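Local coordinates for protein pyroglutatmate porin OpdO (Pseudomonas aeruginosa, PDB 3SZV) that forms a beta-barrel channel in the bacterial outer membrane and probably lets small carboxylates such as pyroglutamate pass, at residues S26-N31 / L55-S60; L145-L150 / L166-L171. One frame throughout, in Å; residues are numbered along the deposited sequence.

Contact 1: residues S26-N31 / L55-S60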
# COMPACT_ATOMS: atom_id res chain seq x y z
N SER A 26 -12.36 7.68 15.12
CA SER A 26 -11.09 7.53 15.80
C SER A 26 -10.18 8.71 15.52
O SER A 26 -10.34 9.43 14.53
CB SER A 26 -10.40 6.24 15.35
OG SER A 26 -10.05 6.31 13.98
N LEU A 27 -9.22 8.92 16.41
CA LEU A 27 -8.21 9.95 16.20
C LEU A 27 -6.84 9.32 16.32
O LEU A 27 -6.55 8.63 17.30
CB LEU A 27 -8.36 11.06 17.24
CG LEU A 27 -7.26 12.12 17.21
CD1 LEU A 27 -7.27 12.87 15.89
CD2 LEU A 27 -7.44 13.09 18.38
N GLU A 28 -6.01 9.54 15.31
CA GLU A 28 -4.64 9.06 15.35
C GLU A 28 -3.66 10.22 15.40
O GLU A 28 -3.80 11.21 14.68
CB GLU A 28 -4.32 8.15 14.16
CG GLU A 28 -2.88 7.65 14.20
CD GLU A 28 -2.50 6.83 12.98
OE1 GLU A 28 -3.36 6.63 12.10
OE2 GLU A 28 -1.33 6.40 12.91
N LEU A 29 -2.66 10.11 16.28
CA LEU A 29 -1.58 11.08 16.35
C LEU A 29 -0.33 10.41 15.82
O LEU A 29 -0.04 9.27 16.17
CB LEU A 29 -1.33 11.51 17.79
CG LEU A 29 -2.19 12.64 18.39
CD1 LEU A 29 -3.65 12.54 17.99
CD2 LEU A 29 -2.04 12.66 19.91
N ARG A 30 0.41 11.11 14.96
CA ARG A 30 1.66 10.58 14.43
C ARG A 30 2.74 11.61 14.52
O ARG A 30 2.56 12.75 14.11
CB ARG A 30 1.50 10.21 12.97
CG ARG A 30 0.67 9.02 12.72
CD ARG A 30 0.82 8.64 11.27
NE ARG A 30 -0.19 7.68 10.89
CZ ARG A 30 -0.39 7.28 9.64
NH1 ARG A 30 0.36 7.77 8.66
NH2 ARG A 30 -1.33 6.38 9.39
N ASN A 31 3.88 11.21 15.06
CA ASN A 31 5.03 12.07 15.10
C ASN A 31 6.11 11.36 14.30
O ASN A 31 6.48 10.22 14.61
CB ASN A 31 5.47 12.30 16.55
CG ASN A 31 6.58 13.32 16.66
OD1 ASN A 31 7.75 12.97 16.62
ND2 ASN A 31 6.21 14.59 16.77
N LEU A 55 -4.94 12.51 12.40
CA LEU A 55 -5.82 11.85 11.46
C LEU A 55 -7.14 11.54 12.15
O LEU A 55 -7.19 10.72 13.07
CB LEU A 55 -5.19 10.56 10.95
CG LEU A 55 -3.82 10.70 10.28
CD1 LEU A 55 -2.66 10.69 11.28
CD2 LEU A 55 -3.65 9.58 9.28
N LEU A 56 -8.20 12.20 11.72
CA LEU A 56 -9.53 11.97 12.27
C LEU A 56 -10.33 11.15 11.26
O LEU A 56 -10.50 11.57 10.12
CB LEU A 56 -10.23 13.31 12.53
CG LEU A 56 -11.65 13.22 13.08
CD1 LEU A 56 -11.62 12.74 14.53
CD2 LEU A 56 -12.34 14.57 12.98
N ARG A 57 -10.79 9.98 11.68
CA ARG A 57 -11.54 9.09 10.81
C ARG A 57 -12.97 8.93 11.32
O ARG A 57 -13.18 8.58 12.47
CB ARG A 57 -10.87 7.72 10.74
CG ARG A 57 -9.49 7.72 10.07
CD ARG A 57 -8.81 6.35 10.21
NE ARG A 57 -7.53 6.26 9.49
CZ ARG A 57 -6.33 6.41 10.06
NH1 ARG A 57 -6.22 6.66 11.36
NH2 ARG A 57 -5.24 6.30 9.31
N LEU A 58 -13.95 9.22 10.47
CA LEU A 58 -15.35 8.96 10.81
C LEU A 58 -15.93 8.00 9.79
O LEU A 58 -15.77 8.19 8.58
CB LEU A 58 -16.17 10.24 10.84
CG LEU A 58 -17.67 9.97 11.06
CD1 LEU A 58 -18.21 10.74 12.26
CD2 LEU A 58 -18.48 10.27 9.80
N GLU A 59 -16.59 6.95 10.27
CA GLU A 59 -17.29 6.02 9.40
C GLU A 59 -18.75 5.94 9.84
O GLU A 59 -19.04 5.48 10.95
CB GLU A 59 -16.67 4.63 9.47
CG GLU A 59 -15.40 4.48 8.66
CD GLU A 59 -15.06 3.02 8.40
OE1 GLU A 59 -15.51 2.14 9.17
OE2 GLU A 59 -14.36 2.75 7.40
N SER A 60 -19.67 6.39 8.99
CA SER A 60 -21.08 6.37 9.37
C SER A 60 -21.63 4.97 9.32
O SER A 60 -21.01 4.05 8.75
CB SER A 60 -21.93 7.26 8.46
OG SER A 60 -22.21 6.61 7.22
O HOH W 1 -7.92 7.92 12.98
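Over one face of the Arg30 guanidinium sits Leu55, its CD2 3.9 Å above the plane near the centre of the group, while the carboxylate of Glu28 lies at the edge. The Arg57 guanidinium is also met at its edge, by Glu28 OE1 and Arg30 NH2. All this happens on one side of an antiparallel beta hairpin of the porin barrel; the other side carries Leu27 and Leu56, and Leu56 touches a bound detergent molecule, consistent with a membrane-facing surface. Glu28 joins the two arginines. Its chain runs straight out (chi1 179°, chi2 -176°), which carries the carboxylate out to where both guanidiniums reach it, one oxygen mainly for each. Arg57 NH1 donates to the anti lone pair of Glu28 OE1 at 3.0 Å, with carboxylate and guanidinium nearly coplanar. Arg30 NE reaches Glu28 OE2 at 2.6 Å from well above the carboxylate plane. Ser395 on the adjoining strand also bonds OE2, and Asp138 forms a second salt bridge with Arg30, so the network extends beyond the hairpin. The shared carboxylate probably offsets the mutual charge of the two guanidiniums, whose NH2 atoms are 3.9 Å apart. Beneath the side chains, the pairs Ser26-Arg57 and Glu28-Leu55 are each closed by two backbone hydrogen bonds. One water stitches backbone to side chains: it donates to Leu55 O at 2.9 Å, accepts from Arg57 NH1 at 2.7 Å, and is hydrogen-bonded to Ser26 OG at 2.9 Å.

Contact 2: residues L145-L150 / L166-L171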
# COMPACT_ATOMS: atom_id res chain seq x y z
N LEU A 145 -4.23 9.73 -0.86
CA LEU A 145 -5.64 9.48 -1.17
C LEU A 145 -5.82 9.52 -2.67
O LEU A 145 -5.09 10.23 -3.38
CB LEU A 145 -6.55 10.55 -0.54
CG LEU A 145 -6.54 10.65 0.98
CD1 LEU A 145 -7.34 11.85 1.43
CD2 LEU A 145 -7.07 9.37 1.58
N PHE A 146 -6.78 8.75 -3.17
CA PHE A 146 -7.22 8.91 -4.55
C PHE A 146 -8.62 9.50 -4.54
O PHE A 146 -9.38 9.32 -3.59
CB PHE A 146 -7.26 7.56 -5.27
CG PHE A 146 -5.94 6.85 -5.29
CD1 PHE A 146 -5.79 5.61 -4.69
CD2 PHE A 146 -4.85 7.42 -5.93
CE1 PHE A 146 -4.57 4.94 -4.72
CE2 PHE A 146 -3.61 6.75 -5.96
CZ PHE A 146 -3.49 5.51 -5.34
N ARG A 147 -8.96 10.21 -5.61
CA ARG A 147 -10.33 10.64 -5.83
C ARG A 147 -10.94 9.70 -6.85
O ARG A 147 -10.37 9.47 -7.92
CB ARG A 147 -10.39 12.08 -6.35
CG ARG A 147 -11.80 12.66 -6.31
CD ARG A 147 -11.86 14.09 -6.80
NE ARG A 147 -11.99 14.14 -8.26
CZ ARG A 147 -12.44 15.20 -8.92
NH1 ARG A 147 -12.80 16.30 -8.25
NH2 ARG A 147 -12.56 15.16 -10.24
N GLY A 148 -12.10 9.14 -6.54
CA GLY A 148 -12.75 8.29 -7.52
C GLY A 148 -13.88 7.46 -6.95
O GLY A 148 -14.45 7.79 -5.91
N ALA A 149 -14.21 6.39 -7.66
CA ALA A 149 -15.25 5.47 -7.24
C ALA A 149 -14.66 4.07 -7.17
O ALA A 149 -13.90 3.66 -8.07
CB ALA A 149 -16.42 5.52 -8.21
N LEU A 150 -14.99 3.34 -6.11
CA LEU A 150 -14.48 2.00 -5.86
C LEU A 150 -15.64 1.09 -5.51
O LEU A 150 -16.42 1.37 -4.60
CB LEU A 150 -13.46 2.01 -4.72
CG LEU A 150 -13.00 0.65 -4.19
CD1 LEU A 150 -12.17 -0.09 -5.23
CD2 LEU A 150 -12.21 0.82 -2.88
N LEU A 166 -10.55 6.10 -11.00
CA LEU A 166 -9.88 7.14 -10.22
C LEU A 166 -9.53 8.28 -11.15
O LEU A 166 -9.13 8.04 -12.30
CB LEU A 166 -8.60 6.61 -9.60
CG LEU A 166 -8.65 5.26 -8.88
CD1 LEU A 166 -7.27 4.85 -8.37
CD2 LEU A 166 -9.69 5.28 -7.75
N ASP A 167 -9.64 9.51 -10.67
CA ASP A 167 -9.23 10.62 -11.52
C ASP A 167 -8.25 11.61 -10.89
O ASP A 167 -7.84 12.55 -11.55
CB ASP A 167 -10.42 11.32 -12.19
CG ASP A 167 -11.28 12.08 -11.22
OD1 ASP A 167 -10.94 12.14 -10.01
OD2 ASP A 167 -12.29 12.66 -11.69
N ARG A 168 -7.88 11.38 -9.64
CA ARG A 168 -6.89 12.23 -8.98
C ARG A 168 -6.06 11.45 -7.98
O ARG A 168 -6.53 10.45 -7.42
CB ARG A 168 -7.54 13.38 -8.19
CG ARG A 168 -8.49 14.27 -8.99
CD ARG A 168 -7.75 15.27 -9.85
NE ARG A 168 -8.68 16.25 -10.40
CZ ARG A 168 -9.32 16.11 -11.56
NH1 ARG A 168 -9.12 15.02 -12.31
NH2 ARG A 168 -10.15 17.05 -11.98
N ASN A 169 -4.86 11.97 -7.72
CA ASN A 169 -3.92 11.46 -6.74
C ASN A 169 -3.60 12.60 -5.78
O ASN A 169 -3.17 13.66 -6.21
CB ASN A 169 -2.65 11.05 -7.49
CG ASN A 169 -1.67 10.20 -6.67
OD1 ASN A 169 -0.66 9.74 -7.23
ND2 ASN A 169 -1.95 9.99 -5.40
N LYS A 170 -3.83 12.39 -4.48
CA LYS A 170 -3.30 13.32 -3.49
C LYS A 170 -2.09 12.67 -2.85
O LYS A 170 -2.23 11.73 -2.07
CB LYS A 170 -4.33 13.66 -2.40
CG LYS A 170 -3.78 14.69 -1.39
CD LYS A 170 -4.44 14.59 -0.01
CE LYS A 170 -4.02 13.33 0.73
NZ LYS A 170 -2.59 13.34 1.15
N LEU A 171 -0.90 13.13 -3.21
CA LEU A 171 0.31 12.54 -2.67
C LEU A 171 0.29 12.62 -1.15
O LEU A 171 -0.32 13.52 -0.55
CB LEU A 171 1.54 13.25 -3.21
CG LEU A 171 1.69 13.23 -4.73
CD1 LEU A 171 2.93 14.03 -5.14
CD2 LEU A 171 1.77 11.81 -5.28
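Lys170 N donates to Leu145 O across the strands at 2.7 Å, in a nearly straight bond. The lysine chain folds at chi3 and chi4 (70° and 69°), which lays Lys170 CE alongside Leu145, 3.7 Å from Leu145 CG. Four oxygens surround its NZ, the carbonyls of Leu171, Pro143 and Ser174 and the Tyr106 hydroxyl; three N-H groups cannot serve them singly, so at least one is shared or alternates. On the same side of the strands, Arg147 holds Asp167 side-on. Arg147 NE donates to the syn lone pair of Asp167 OD1 at 2.9 Å, and Arg147 NH2 reaches Asp167 OD2 at 2.9 Å, tilted out of the carboxylate plane. The guanidinium of Arg168 stacks on that of Arg147, centres 4.2 Å apart and planes 25° from parallel. This pairing of like charges is probably eased by Asp167, whose backbone O also takes a bond from Arg168 NH1. On the reverse side Leu166 CD1 makes a CH-pi contact over one face of the Phe146 ring, 4.2 Å from its centroid. Gly148, lacking a side chain, lets its CA come within 4.1 Å of Leu166 CA just where the chain turns a corner. The register slips by one there: Asp167 N donates to Arg147 O at 2.8 Å while Arg147 N donates to Arg168 O, a classic beta bulge between the short strand 145-147 and the end of strand 159-170.

From the N terminus, the chain leaves helix 10-21, runs along strand 24-38 and comes back on strand 49-59, where contact 1 closes the first hairpin. Strands 67-81, 106-117 and 120-124 follow before a loop leads into 145-150. Contact 2 lies at the base of the later hairpin 149-156/159-170, where the short strand 145-147 continues the pairing beyond the corner at Gly148. The two lie in series, neither enclosing nor crossing the other, with centres 19 Å apart and nearest atoms about 8 Å apart. The intervening chain bridges that gap: Leu76 touches Leu55 as well as Leu145 and Lys170, while Pro143 packs on Leu55. Strand 387-399, paired with 24-38, brings the C-terminal end alongside contact 1.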